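Long-range contacts in probable CoA-transferase alpha subunit (Rhodococcus jostii, PDB 6COJ), which probably acts, as the alpha subunit of a coenzyme A transferase-family enzyme, on a coenzyme A thioester carrying a bicyclic spirolactone acyl group: residues M34-R45 and N176-N185; V120-A128 and F202-A210. The protein carries 1 engineered substitution. All coordinates share one frame; numbering follows the deposited sequence.

Contact 1 (M34-R45 and N176-N185). With F8G (S-{(3R,5R,9R)-1-[(2R,3S,4R,5R)-5-(6-amino-9H-purin-9-yl)-4-hydroxy-3-(phosphonooxy)tetrahydrofuran-2-yl]-3,5,9-trihydroxy-8,8-dimethyl-3,5-dioxido-10,14-dioxo-2,4,6-trioxa-11,15-diaza-3lambda~5~,5lambda~5~-diphosphaheptadecan-17-yl} (5R,10R)-7-hydroxy-10-methyl-2-oxo-1-oxaspiro[4.5]dec-6-ene-6-carbothioate (non-preferred name)), chain E.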
loop_
_atom_site.group_PDB
_atom_site.type_symbol
_atom_site.label_atom_id
_atom_site.label_comp_id
_atom_site.label_asym_id
_atom_site.label_seq_id
_atom_site.Cartn_x
_atom_site.Cartn_y
_atom_site.Cartn_z
ATOM N N MET A 34 16.302 20.828 -10.162
ATOM C CA MET A 34 15.832 19.489 -9.840
ATOM C C MET A 34 14.382 19.515 -9.390
ATOM O O MET A 34 13.879 20.518 -8.870
ATOM C CB MET A 34 16.660 18.886 -8.710
ATOM C CG MET A 34 17.889 18.173 -9.182
ATOM S SD MET A 34 18.711 17.426 -7.775
ATOM C CE MET A 34 20.029 16.537 -8.598
ATOM N N THR A 35 13.713 18.388 -9.603
ATOM C CA THR A 35 12.457 18.091 -8.933
ATOM C C THR A 35 12.789 17.333 -7.650
ATOM O O THR A 35 13.407 16.260 -7.700
ATOM C CB THR A 35 11.568 17.261 -9.855
ATOM O OG1 THR A 35 11.223 18.041 -11.001
ATOM C CG2 THR A 35 10.294 16.847 -9.142
ATOM N N ILE A 36 12.413 17.902 -6.505
ATOM C CA ILE A 36 12.756 17.344 -5.202
ATOM C C ILE A 36 11.477 17.086 -4.419
ATOM O O ILE A 36 10.633 17.981 -4.285
ATOM C CB ILE A 36 13.698 18.276 -4.418
ATOM C CG1 ILE A 36 14.967 18.528 -5.234
ATOM C CG2 ILE A 36 14.032 17.679 -3.043
ATOM C CD1 ILE A 36 16.012 19.353 -4.504
ATOM N N GLY A 37 11.345 15.869 -3.898
ATOM C CA GLY A 37 10.258 15.545 -2.997
ATOM C C GLY A 37 10.737 15.720 -1.567
ATOM O O GLY A 37 11.858 15.349 -1.227
ATOM N N ILE A 38 9.884 16.301 -0.732
ATOM C CA ILE A 38 10.215 16.517 0.672
ATOM C C ILE A 38 9.214 15.754 1.526
ATOM O O ILE A 38 7.997 15.923 1.368
ATOM C CB ILE A 38 10.240 18.013 1.032
ATOM C CG1 ILE A 38 11.195 18.756 0.100
ATOM C CG2 ILE A 38 10.656 18.175 2.488
ATOM C CD1 ILE A 38 11.260 20.240 0.351
ATOM N N GLY A 39 9.733 14.919 2.425
ATOM C CA GLY A 39 8.923 14.032 3.239
ATOM C C GLY A 39 8.188 14.741 4.365
ATOM O O GLY A 39 8.002 15.963 4.365
ATOM N N GLY A 40 7.768 13.949 5.345
ATOM C CA GLY A 40 6.940 14.486 6.404
ATOM C C GLY A 40 5.573 14.910 5.879
ATOM O O GLY A 40 5.105 14.460 4.831
ATOM N N TRP A 41 4.940 15.822 6.623
ATOM C CA TRP A 41 3.568 16.223 6.331
ATOM C C TRP A 41 3.258 17.503 7.092
ATOM O O TRP A 41 3.298 17.505 8.323
ATOM C CB TRP A 41 2.633 15.107 6.809
ATOM C CG TRP A 41 1.155 15.396 6.758
ATOM C CD1 TRP A 41 0.436 16.213 7.603
ATOM C CD2 TRP A 41 0.204 14.814 5.859
ATOM N NE1 TRP A 41 -0.895 16.185 7.262
ATOM C CE2 TRP A 41 -1.064 15.326 6.204
ATOM C CE3 TRP A 41 0.304 13.916 4.786
ATOM C CZ2 TRP A 41 -2.224 14.966 5.517
ATOM C CZ3 TRP A 41 -0.852 13.561 4.107
ATOM C CH2 TRP A 41 -2.095 14.087 4.477
ATOM N N GLY A 42 2.949 18.594 6.389
ATOM C CA GLY A 42 2.629 19.818 7.109
ATOM C C GLY A 42 3.766 20.193 8.043
ATOM O O GLY A 42 4.935 20.234 7.639
ATOM N N SER A 43 3.443 20.440 9.310
ATOM C CA SER A 43 4.475 20.698 10.317
ATOM C C SER A 43 4.796 19.442 11.129
ATOM O O SER A 43 4.799 19.438 12.368
ATOM C CB SER A 43 4.068 21.871 11.204
ATOM O OG SER A 43 5.108 22.249 12.088
ATOM N N ARG A 44 5.088 18.351 10.416
ATOM C CA ARG A 44 5.302 17.043 11.032
ATOM C C ARG A 44 6.476 16.352 10.358
ATOM O O ARG A 44 6.432 16.072 9.153
ATOM C CB ARG A 44 4.045 16.160 10.956
ATOM C CG ARG A 44 2.773 16.870 11.394
ATOM C CD ARG A 44 1.523 16.025 11.181
ATOM N NE ARG A 44 0.319 16.852 11.197
ATOM C CZ ARG A 44 -0.848 16.506 11.727
ATOM N NH1 ARG A 44 -1.003 15.334 12.343
ATOM N NH2 ARG A 44 -1.866 17.354 11.669
ATOM N N ARG A 45 7.507 16.068 11.154
ATOM C CA ARG A 45 8.713 15.332 10.750
ATOM C C ARG A 45 9.249 15.773 9.396
ATOM O O ARG A 45 9.583 14.967 8.526
ATOM C CB ARG A 45 8.550 13.814 10.856
ATOM C CG ARG A 45 9.865 13.141 11.263
ATOM C CD ARG A 45 9.751 11.614 11.408
ATOM N NE ARG A 45 9.447 11.018 10.104
ATOM C CZ ARG A 45 8.388 10.269 9.815
ATOM N NH1 ARG A 45 7.508 9.916 10.753
ATOM N NH2 ARG A 45 8.232 9.852 8.560
ATOM N N ASN A 176 7.687 11.474 -10.578
ATOM C CA ASN A 176 9.089 11.086 -10.559
ATOM C C ASN A 176 9.930 12.229 -10.014
ATOM O O ASN A 176 9.729 13.392 -10.368
ATOM C CB ASN A 176 9.555 10.745 -11.971
ATOM C CG ASN A 176 8.653 9.732 -12.640
ATOM O OD1 ASN A 176 8.689 8.553 -12.310
ATOM N ND2 ASN A 176 7.829 10.192 -13.576
ATOM N N LEU A 177 10.889 11.900 -9.160
ATOM C CA LEU A 177 11.696 12.899 -8.480
ATOM C C LEU A 177 13.173 12.719 -8.800
ATOM O O LEU A 177 13.678 11.593 -8.844
ATOM C CB LEU A 177 11.531 12.758 -6.967
ATOM C CG LEU A 177 10.096 12.625 -6.446
ATOM C CD1 LEU A 177 10.089 12.272 -4.960
ATOM C CD2 LEU A 177 9.319 13.906 -6.704
ATOM N N ASP A 178 13.877 13.841 -8.986
ATOM C CA ASP A 178 15.330 13.757 -9.055
ATOM C C ASP A 178 15.906 13.409 -7.695
ATOM O O ASP A 178 16.897 12.676 -7.607
ATOM C CB ASP A 178 15.920 15.070 -9.568
ATOM C CG ASP A 178 15.486 15.373 -10.983
ATOM O OD1 ASP A 178 15.629 14.483 -11.850
ATOM O OD2 ASP A 178 14.976 16.483 -11.218
ATOM N N ALA A 179 15.308 13.930 -6.625
ATOM C CA ALA A 179 15.826 13.676 -5.289
ATOM C C ALA A 179 14.685 13.663 -4.286
ATOM O O ALA A 179 13.619 14.243 -4.514
ATOM C CB ALA A 179 16.877 14.718 -4.887
ATOM N N ALA A 180 14.917 12.967 -3.174
ATOM C CA ALA A 180 14.018 12.993 -2.028
ATOM C C ALA A 180 14.821 13.340 -0.785
ATOM O O ALA A 180 15.956 12.877 -0.616
ATOM C CB ALA A 180 13.328 11.633 -1.809
ATOM N N LEU A 181 14.225 14.166 0.075
ATOM C CA LEU A 181 14.781 14.528 1.378
ATOM C C LEU A 181 13.761 14.108 2.427
ATOM O O LEU A 181 12.612 14.561 2.391
ATOM C CB LEU A 181 15.017 16.041 1.469
ATOM C CG LEU A 181 15.822 16.686 0.343
ATOM C CD1 LEU A 181 15.820 18.200 0.514
ATOM C CD2 LEU A 181 17.236 16.147 0.320
ATOM N N VAL A 182 14.161 13.219 3.342
ATOM C CA VAL A 182 13.268 12.736 4.390
ATOM C C VAL A 182 14.039 12.700 5.703
ATOM O O VAL A 182 15.265 12.598 5.721
ATOM C CB VAL A 182 12.665 11.341 4.074
ATOM C CG1 VAL A 182 11.875 11.366 2.751
ATOM C CG2 VAL A 182 13.756 10.271 4.024
ATOM N N HIS A 183 13.299 12.780 6.813
ATOM C CA HIS A 183 13.868 12.714 8.157
ATOM C C HIS A 183 13.171 11.617 8.946
ATOM O O HIS A 183 11.937 11.583 9.007
ATOM C CB HIS A 183 13.678 14.035 8.908
ATOM C CG HIS A 183 14.348 14.056 10.241
ATOM N ND1 HIS A 183 15.700 14.289 10.381
ATOM C CD2 HIS A 183 13.867 13.860 11.493
ATOM C CE1 HIS A 183 16.021 14.251 11.664
ATOM N NE2 HIS A 183 14.926 13.998 12.361
ATOM N N LEU A 184 13.957 10.747 9.569
ATOM C CA LEU A 184 13.429 9.632 10.341
ATOM C C LEU A 184 14.081 9.587 11.720
ATOM O O LEU A 184 15.028 10.319 12.022
ATOM C CB LEU A 184 13.586 8.300 9.588
ATOM C CG LEU A 184 12.562 8.163 8.459
ATOM C CD1 LEU A 184 12.939 7.041 7.506
ATOM C CD2 LEU A 184 11.156 7.917 9.026
ATOM N N ASN A 185 13.561 8.715 12.580
ATOM C CA ASN A 185 14.006 8.748 13.965
ATOM C C ASN A 185 15.303 7.991 14.206
ATOM O O ASN A 185 16.064 8.351 15.109
ATOM C CB ASN A 185 12.901 8.254 14.902
ATOM C CG ASN A 185 11.662 9.121 14.817
ATOM O OD1 ASN A 185 11.514 10.106 15.569
ATOM N ND2 ASN A 185 10.778 8.785 13.904
HETATM C C4 F8G E . -10.362 38.070 1.120
HETATM C C5 F8G E . -11.216 37.779 -0.039
HETATM C C6 F8G E . -10.672 38.049 -1.391
HETATM C C8 F8G E . -12.274 37.286 1.811
HETATM N N1 F8G E . -9.419 38.547 -1.512
HETATM N N3 F8G E . -9.115 38.569 0.948
HETATM C "C1'" F8G E . -10.550 37.886 3.577
HETATM C C2 F8G E . -8.541 38.848 -0.372
HETATM C "C2'" F8G E . -11.554 38.354 4.611
HETATM C "C3'" F8G E . -11.002 37.714 5.865
HETATM C "C4'" F8G E . -10.512 36.377 5.373
HETATM C "C5'" F8G E . -11.625 35.356 5.470
HETATM C CAA F8G E . -9.216 13.277 4.035
HETATM C CAB F8G E . -9.578 14.654 4.534
HETATM C CAC F8G E . -8.663 15.614 4.781
HETATM C CAD F8G E . -7.189 15.270 4.935
HETATM C CAE F8G E . -6.962 13.763 4.852
HETATM C CAF F8G E . -7.743 13.162 3.703
HETATM C CAG F8G E . -9.073 17.028 4.845
HETATM C CAI F8G E . -5.491 13.401 4.703
HETATM C CAK F8G E . -6.514 15.834 6.204
HETATM C CAL F8G E . -5.460 16.874 5.784
HETATM C CAM F8G E . -5.583 16.863 4.280
HETATM C CAQ F8G E . -10.540 19.322 4.798
HETATM C CAR F8G E . -10.452 19.756 6.251
HETATM C CAT F8G E . -11.237 22.028 6.489
HETATM C CAU F8G E . -10.830 23.447 6.842
HETATM C CAV F8G E . -11.832 24.505 6.395
HETATM C CAX F8G E . -11.833 26.309 7.985
HETATM C CAY F8G E . -11.431 27.717 8.342
HETATM C CAZ F8G E . -12.602 28.700 8.223
HETATM C CBA F8G E . -12.076 30.116 8.402
HETATM C CBM F8G E . -13.219 28.582 6.837
HETATM C CBN F8G E . -13.661 28.455 9.291
HETATM N N6 F8G E . -11.418 37.799 -2.494
HETATM N N7 F8G E . -12.376 37.302 0.457
HETATM N N9 F8G E . -11.075 37.758 2.198
HETATM N NAS F8G E . -10.223 21.176 6.378
HETATM N NAW F8G E . -11.410 25.833 6.819
HETATM O "O2'" F8G E . -11.593 39.779 4.721
HETATM O "O3'" F8G E . -9.839 38.404 6.285
HETATM O "O4'" F8G E . -10.164 36.579 4.005
HETATM O "O5'" F8G E . -11.928 35.144 6.846
HETATM O OAH F8G E . -10.763 14.847 4.711
HETATM O OAJ F8G E . -8.212 17.886 5.000
HETATM O OAN F8G E . -5.007 17.568 3.481
HETATM O OAO F8G E . -6.519 15.869 3.833
HETATM O OBB F8G E . -11.053 30.289 7.433
HETATM O OBD F8G E . -11.115 32.761 6.663
HETATM O OBJ F8G E . -12.402 21.689 6.330
HETATM O OBK F8G E . -12.508 25.622 8.738
HETATM O OBL F8G E . -10.908 27.752 9.679
HETATM O OBO F8G E . -9.040 31.437 6.466
HETATM O OBP F8G E . -9.756 32.046 8.784
HETATM O OBQ F8G E . -12.412 33.514 8.770
HETATM O OBR F8G E . -13.601 33.286 6.579
HETATM O OCI F8G E . -8.552 39.937 7.839
HETATM O OCJ F8G E . -10.829 40.551 7.062
HETATM O OCK F8G E . -10.523 38.689 8.693
HETATM P PBC F8G E . -10.204 31.653 7.397
HETATM P PBE F8G E . -12.308 33.647 7.271
HETATM P PCH F8G E . -9.933 39.424 7.513
HETATM S SAP F8G E . -10.658 17.563 4.709
HETATM O O HOH W 1 10.584 13.326 6.428
#

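Contact 2 (V120-A128 and F202-A210)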
loop_
_atom_site.group_PDB
_atom_site.type_symbol
_atom_site.label_atom_id
_atom_site.label_comp_id
_atom_site.label_asym_id
_atom_site.label_seq_id
_atom_site.Cartn_x
_atom_site.Cartn_y
_atom_site.Cartn_z
ATOM N N VAL A 120 -1.300 13.079 -4.329
ATOM C CA VAL A 120 0.135 13.027 -4.058
ATOM C C VAL A 120 0.573 11.589 -3.817
ATOM O O VAL A 120 1.511 11.092 -4.449
ATOM C CB VAL A 120 0.511 13.938 -2.877
ATOM C CG1 VAL A 120 2.001 13.837 -2.618
ATOM C CG2 VAL A 120 0.154 15.399 -3.176
ATOM N N LYS A 121 -0.094 10.907 -2.886
ATOM C CA LYS A 121 0.212 9.507 -2.616
ATOM C C LYS A 121 0.144 8.687 -3.896
ATOM O O LYS A 121 1.045 7.890 -4.195
ATOM C CB LYS A 121 -0.779 8.976 -1.579
ATOM C CG LYS A 121 -0.630 7.491 -1.290
ATOM C CD LYS A 121 -1.792 6.979 -0.437
ATOM C CE LYS A 121 -1.654 5.478 -0.211
ATOM N NZ LYS A 121 -2.694 4.924 0.690
ATOM N N CYS A 122 -0.914 8.894 -4.673
ATOM C CA CYS A 122 -1.099 8.148 -5.908
ATOM C C CYS A 122 0.055 8.382 -6.880
ATOM O O CYS A 122 0.609 7.429 -7.447
ATOM C CB CYS A 122 -2.432 8.577 -6.516
ATOM S SG CYS A 122 -2.886 7.771 -8.043
ATOM N N GLY A 123 0.427 9.649 -7.089
ATOM C CA GLY A 123 1.511 9.944 -8.013
ATOM C C GLY A 123 2.842 9.371 -7.566
ATOM O O GLY A 123 3.646 8.926 -8.392
ATOM N N LEU A 124 3.101 9.385 -6.257
ATOM C CA LEU A 124 4.333 8.786 -5.752
ATOM C C LEU A 124 4.311 7.276 -5.925
ATOM O O LEU A 124 5.327 6.677 -6.287
ATOM C CB LEU A 124 4.544 9.150 -4.283
ATOM C CG LEU A 124 4.808 10.624 -3.983
ATOM C CD1 LEU A 124 4.778 10.842 -2.478
ATOM C CD2 LEU A 124 6.158 11.053 -4.552
ATOM N N GLU A 125 3.152 6.650 -5.700
ATOM C CA GLU A 125 3.025 5.216 -5.926
ATOM C C GLU A 125 3.261 4.859 -7.389
ATOM O O GLU A 125 3.876 3.825 -7.693
ATOM C CB GLU A 125 1.645 4.743 -5.464
ATOM C CG GLU A 125 1.524 4.585 -3.960
ATOM C CD GLU A 125 0.100 4.285 -3.504
ATOM O OE1 GLU A 125 -0.851 4.596 -4.252
ATOM O OE2 GLU A 125 -0.057 3.732 -2.394
ATOM N N ALA A 126 2.766 5.681 -8.312
ATOM C CA ALA A 126 3.006 5.408 -9.726
ATOM C C ALA A 126 4.499 5.451 -10.036
ATOM O O ALA A 126 5.040 4.543 -10.682
ATOM C CB ALA A 126 2.222 6.386 -10.606
ATOM N N ALA A 127 5.190 6.485 -9.552
ATOM C CA ALA A 127 6.630 6.570 -9.753
ATOM C C ALA A 127 7.354 5.388 -9.119
ATOM O O ALA A 127 8.277 4.829 -9.723
ATOM C CB ALA A 127 7.155 7.891 -9.187
ATOM N N ALA A 128 6.966 5.008 -7.891
ATOM C CA ALA A 128 7.622 3.891 -7.207
ATOM C C ALA A 128 7.541 2.614 -8.036
ATOM O O ALA A 128 8.478 1.803 -8.033
ATOM C CB ALA A 128 6.971 3.653 -5.848
ATOM N N PHE A 202 4.720 9.366 4.399
ATOM C CA PHE A 202 4.889 8.780 3.080
ATOM C C PHE A 202 6.357 8.752 2.698
ATOM O O PHE A 202 6.695 8.715 1.511
ATOM C CB PHE A 202 4.055 9.556 2.057
ATOM C CG PHE A 202 2.604 9.617 2.423
ATOM C CD1 PHE A 202 2.141 10.534 3.356
ATOM C CD2 PHE A 202 1.713 8.715 1.880
ATOM C CE1 PHE A 202 0.795 10.533 3.737
ATOM C CE2 PHE A 202 0.373 8.730 2.248
ATOM C CZ PHE A 202 -0.080 9.642 3.172
ATOM N N ASP A 203 7.242 8.723 3.701
ATOM C CA ASP A 203 8.664 8.905 3.412
ATOM C C ASP A 203 9.228 7.755 2.594
ATOM O O ASP A 203 10.152 7.963 1.791
ATOM C CB ASP A 203 9.462 9.088 4.702
ATOM C CG ASP A 203 9.218 10.433 5.357
ATOM O OD1 ASP A 203 8.441 11.238 4.800
ATOM O OD2 ASP A 203 9.806 10.684 6.433
ATOM N N ASP A 204 8.699 6.546 2.785
ATOM C CA ASP A 204 9.106 5.428 1.940
ATOM C C ASP A 204 8.747 5.683 0.481
ATOM O O ASP A 204 9.540 5.389 -0.420
ATOM C CB ASP A 204 8.466 4.128 2.442
ATOM C CG ASP A 204 6.951 4.226 2.548
ATOM O OD1 ASP A 204 6.433 5.280 2.961
ATOM O OD2 ASP A 204 6.255 3.236 2.229
ATOM N N LEU A 205 7.551 6.226 0.228
ATOM C CA LEU A 205 7.145 6.505 -1.147
ATOM C C LEU A 205 8.009 7.588 -1.784
ATOM O O LEU A 205 8.364 7.490 -2.964
ATOM C CB LEU A 205 5.676 6.919 -1.195
ATOM C CG LEU A 205 4.651 5.883 -0.734
ATOM C CD1 LEU A 205 3.234 6.425 -0.849
ATOM C CD2 LEU A 205 4.804 4.630 -1.562
ATOM N N TYR A 206 8.355 8.631 -1.029
ATOM C CA TYR A 206 9.234 9.660 -1.577
ATOM C C TYR A 206 10.567 9.059 -1.995
ATOM O O TYR A 206 11.075 9.339 -3.085
ATOM C CB TYR A 206 9.439 10.790 -0.563
ATOM C CG TYR A 206 8.316 11.806 -0.519
ATOM C CD1 TYR A 206 8.163 12.732 -1.540
ATOM C CD2 TYR A 206 7.408 11.833 0.534
ATOM C CE1 TYR A 206 7.140 13.673 -1.512
ATOM C CE2 TYR A 206 6.378 12.765 0.575
ATOM C CZ TYR A 206 6.253 13.674 -0.458
ATOM O OH TYR A 206 5.245 14.599 -0.432
ATOM N N CYS A 207 11.145 8.208 -1.148
ATOM C CA CYS A 207 12.407 7.580 -1.522
ATOM C C CYS A 207 12.238 6.682 -2.738
ATOM O O CYS A 207 13.069 6.707 -3.656
ATOM C CB CYS A 207 12.973 6.786 -0.347
ATOM S SG CYS A 207 13.624 7.847 0.957
ATOM N N ALA A 208 11.155 5.900 -2.772
ATOM C CA ALA A 208 10.941 4.975 -3.882
ATOM C C ALA A 208 10.702 5.702 -5.199
ATOM O O ALA A 208 10.944 5.130 -6.267
ATOM C CB ALA A 208 9.774 4.032 -3.568
ATOM N N ALA A 209 10.226 6.948 -5.152
ATOM C CA ALA A 209 9.921 7.721 -6.351
ATOM C C ALA A 209 11.111 8.516 -6.879
ATOM O O ALA A 209 10.983 9.157 -7.927
ATOM C CB ALA A 209 8.769 8.692 -6.063
ATOM N N ALA A 210 12.256 8.487 -6.192
ATOM C CA ALA A 210 13.351 9.405 -6.462
ATOM C C ALA A 210 14.592 8.681 -6.969
ATOM O O ALA A 210 14.812 7.497 -6.701
ATOM C CB ALA A 210 13.720 10.198 -5.203
HETATM O O HOH W 2 10.974 2.425 -6.954
#

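Contact 1 (M34-R45 and N176-N185)
Thr35 O is gripped by two successive backbone amides: Ala179 N donates a bond of 3.2 Å that lies in the carbonyl plane, while Asp178 N adds a weak, strongly bent one. The side chain of Asp178 turns back to Thr35, its OD2 accepting from Thr35 N at 2.8 Å, nearly straight and on the anti side of the carboxylate. Aspartate suits this corner because it supplies a side-chain acceptor before the regular pairing begins. From there the strands run parallel: Gly37 N donates to Ala179 O, Gly37 O receives Leu181 N, and Gly39 N donates to Leu181 O.

Side chains alternate about this pairing. Ile36 turns its CG2 to Leu181 CG (4.0 Å) on the face that also carries Ala179, whose small methyl leaves room for Ile36 CG1 and Met34 SD. A side chain on Gly37 would run into Leu177 CD1, and one on Gly39 into Val182 CG1, so glycine lets these branches close over the backbone.

Beyond the pairing, water 1 bridges the diverging chains, accepting from His183 N and probably donating to Arg45 O. Arg45 bends at chi3 (65°), which brings NE within 2.8 Å of His183 O, in both the carbonyl and guanidinium planes; Leu184 CD2 lies over one guanidinium face, offset toward its rim and 3.5 Å from Arg45 NH2. NH2 itself bonds Pro200 O and forms a salt bridge with Asp203. His183 directs its ring nitrogens to Ser216 and Glu218. On the intervening loop, the edge of the Trp41 indole meets the ligand, CH2 lying 3.5 Å from F8G CAI, and the ring stacks on an aromatic side chain of another protein chain. Adjacent parallel central strands with a glycine-rich loop reaching a bound CoA thioester at their C-terminal end fit the Rossmann-like core of a coenzyme A transferase.

Contact 2 (V120-A128 and F202-A210)
Leu124 of one helix meets Leu205, Tyr206 and Ala209 of another where 117-128 and 203-208 pack together in the alpha/beta fold, their short axes 8.4 Å apart and inclined at 45°. The contact is almost wholly apolar.

One element is a CH-pi interaction. Leu124 CD1 sits squarely over the Tyr206 ring, 3.7 Å from its centroid and 9° off the normal. Leucine fits because its fork serves two partners: with CG anti to the carbonyl carbon (chi1 -66°), CD1 lies over the ring and CD2 reaches Ala209 CB. The Tyr206 CB points away from the opposing helix, but the long ring comes back towards it and sets OH 4.0 Å from Val120 CG1. Replacing Tyr206 by an alanine would probably open a gap beneath Leu124 CD1, leaving that methyl without its aromatic face and Val120 CG1 without this neighbour.

Plain aliphatic contacts flank this CH-pi pair. Leu124 CB meets Leu205 CB, and Leu205 CD1 rests against the CG methylenes of both Lys121 and Glu125. Lys121 is extended, so its CD passes the Phe202 ring at the edge, near the ring plane and 3.9 Å from CE2. A long amphipathic chain is apt here: its methylenes pack while NZ goes on to bond the backbone of another protein chain. Outside this interface, Asp204 OD1 pairs in a salt bridge with a basic side chain of another protein chain.

Towards the C-terminal ends the residues shrink to alanine, and the backbones come close, CA of Ala128 and CA of Ala209 being 4.5 Å apart. Ala127 CB touches Ala209 CB, and Ala128 CB touches Ala208 CB. Past these methyls, water 2 joins the two helix ends, donating to both Ala128 O and Ala208 O at 2.8 Å.

In the fold
The two contacts lie about 10 Å apart, centre to centre, and interlock along the chain in the order 34-45, 120-128, 176-185, 202-210. Contact 1 joins neighbouring strands in the middle of the seven-stranded parallel sheet; contact 2 joins helices beside that sheet, 203-208 packing on strand 177-184 through Asp203 and Cys207 against Val182. Asp203 ties them directly: its OD2 forms a salt bridge of 2.8 Å with Arg45 NH2, and its OD1 probably a hydrogen bond with Gly40 N. Helix 203-208 thus holds both ends of the loop carrying Trp41, so its packing is consistent with a role in shaping the ligand pocket.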